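Local coordinates for protein protease LasA (Pseudomonas aeruginosa, PDB 3IT5) that cleaves peptide bonds after Gly-Gly as a secreted zinc metallopeptidase of the M23 family, cutting staphylococcal pentaglycine cross-links and taking part in elastin degradation, at residues S133-S138 and I144-S149. Sequence-based numbering, arbitrary orientation.
Sequences SLQGAS and INVGTS
The side-chain amide of Gln135 uses both polar atoms, one on the backbone N of Val146 and one on the side chain of Asn145. Gln135 OE1 accepts from Val146 N at 2.7 Å in an almost straight bond (176° at the hydrogen), while Gln135 NE2 donates a hydrogen bond to Asn145 OD1 at 2.8 Å. Asn145 OD1 lies close to the plane of the Gln135 amide, but Gln135 NE2 stands above the carbonyl plane of Asn145; the two amides, side by side and pointing the same way, are turned 71° apart. A bend at chi2 (63°) in the Gln135 chain brings its amide there. Asn145 ND2 is held in turn by the carbonyl of Arg157. Gly136 N donates to Ile144 O (2.9 Å), and Ile144 N to Ala137 O (3.0 Å). The latter pair continues the antiparallel hairpin of strands 138-139 and 142-145 at the edge of a small sheet. Leu134 to Ala137 form a type II turn with Gly136 at positive phi, entered through an ST turn in which Ser133 OG accepts from Gln135 N. Leu134 CB packs on Val146 CG2 (4.0 Å) and Ala137 CB on Ile144 CG2 (4.1 Å); Leu134 and Ala137 also touch Leu125 of strand 121-127, which carries the zinc ligand His122.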
loop_
_atom_site.group_PDB
_atom_site.type_symbol
_atom_site.label_atom_id
_atom_site.label_comp_id
_atom_site.label_asym_id
_atom_site.label_seq_id
_atom_site.Cartn_x
_atom_site.Cartn_y
_atom_site.Cartn_z
ATOM N N SER A 133 -10.361 -0.264 8.368
ATOM C CA SER A 133 -10.316 1.107 7.862
ATOM C C SER A 133 -8.939 1.749 8.001
ATOM O O SER A 133 -8.297 1.642 9.046
ATOM C CB SER A 133 -11.357 1.977 8.574
ATOM O OG SER A 133 -11.217 3.340 8.207
ATOM N N LEU A 134 -8.507 2.427 6.940
ATOM C CA LEU A 134 -7.284 3.226 6.958
ATOM C C LEU A 134 -7.414 4.527 7.763
ATOM O O LEU A 134 -6.415 5.212 7.990
ATOM C CB LEU A 134 -6.822 3.541 5.528
ATOM C CG LEU A 134 -6.115 2.428 4.745
ATOM C CD1 LEU A 134 -6.028 2.792 3.274
ATOM C CD2 LEU A 134 -4.724 2.127 5.314
ATOM N N GLN A 135 -8.629 4.861 8.202
ATOM C CA GLN A 135 -8.857 6.089 8.970
ATOM C C GLN A 135 -7.920 6.201 10.174
ATOM O O GLN A 135 -7.865 5.301 11.019
ATOM C CB GLN A 135 -10.328 6.218 9.400
ATOM C CG GLN A 135 -10.678 7.522 10.147
ATOM C CD GLN A 135 -10.492 8.783 9.308
ATOM O OE1 GLN A 135 -10.203 8.720 8.114
ATOM N NE2 GLN A 135 -10.658 9.938 9.940
ATOM N N GLY A 136 -7.164 7.296 10.219
ATOM C CA GLY A 136 -6.262 7.580 11.334
ATOM C C GLY A 136 -4.949 6.812 11.387
ATOM O O GLY A 136 -4.126 7.071 12.263
ATOM N N ALA A 137 -4.746 5.873 10.462
ATOM C CA ALA A 137 -3.524 5.060 10.432
ATOM C C ALA A 137 -2.287 5.866 10.018
ATOM O O ALA A 137 -2.362 6.719 9.131
ATOM C CB ALA A 137 -3.706 3.859 9.518
ATOM N N SER A 138 -1.158 5.594 10.672
ATOM C CA SER A 138 0.114 6.236 10.317
ATOM C C SER A 138 1.000 5.359 9.429
ATOM O O SER A 138 1.141 4.156 9.657
ATOM C CB SER A 138 0.899 6.661 11.561
ATOM O OG SER A 138 0.317 7.792 12.185
ATOM N N ILE A 144 -3.365 9.164 7.704
ATOM C CA ILE A 144 -4.306 9.174 6.586
ATOM C C ILE A 144 -5.737 9.483 7.043
ATOM O O ILE A 144 -6.212 8.966 8.062
ATOM C CB ILE A 144 -4.211 7.860 5.749
ATOM C CG1 ILE A 144 -5.194 7.865 4.571
ATOM C CG2 ILE A 144 -4.407 6.630 6.621
ATOM C CD1 ILE A 144 -4.863 6.833 3.492
ATOM N N ASN A 145 -6.392 10.373 6.304
ATOM C CA ASN A 145 -7.819 10.593 6.453
ATOM C C ASN A 145 -8.523 10.025 5.230
ATOM O O ASN A 145 -8.147 10.308 4.087
ATOM C CB ASN A 145 -8.139 12.077 6.616
ATOM C CG ASN A 145 -9.536 12.322 7.169
ATOM O OD1 ASN A 145 -9.797 12.098 8.355
ATOM N ND2 ASN A 145 -10.433 12.812 6.317
ATOM N N VAL A 146 -9.539 9.214 5.499
ATOM C CA VAL A 146 -10.309 8.506 4.489
ATOM C C VAL A 146 -11.432 9.389 3.912
ATOM O O VAL A 146 -12.166 10.044 4.659
ATOM C CB VAL A 146 -10.845 7.177 5.111
ATOM C CG1 VAL A 146 -12.281 6.884 4.739
ATOM C CG2 VAL A 146 -9.901 6.010 4.795
ATOM N N GLY A 147 -11.545 9.401 2.582
ATOM C CA GLY A 147 -12.573 10.170 1.865
ATOM C C GLY A 147 -13.986 9.631 2.044
ATOM O O GLY A 147 -14.205 8.692 2.808
ATOM N N THR A 148 -14.944 10.213 1.324
ATOM C CA THR A 148 -16.368 9.902 1.539
ATOM C C THR A 148 -16.955 8.844 0.595
ATOM O O THR A 148 -18.011 8.272 0.875
ATOM C CB THR A 148 -17.247 11.177 1.528
ATOM O OG1 THR A 148 -16.988 11.939 0.342
ATOM C CG2 THR A 148 -16.948 12.038 2.746
ATOM N N SER A 149 -16.275 8.595 -0.519
ATOM C CA SER A 149 -16.652 7.517 -1.434
ATOM C C SER A 149 -15.418 6.697 -1.779
ATOM O O SER A 149 -14.293 7.155 -1.572
ATOM C CB SER A 149 -17.295 8.078 -2.708
ATOM O OG SER A 149 -16.474 9.068 -3.306
#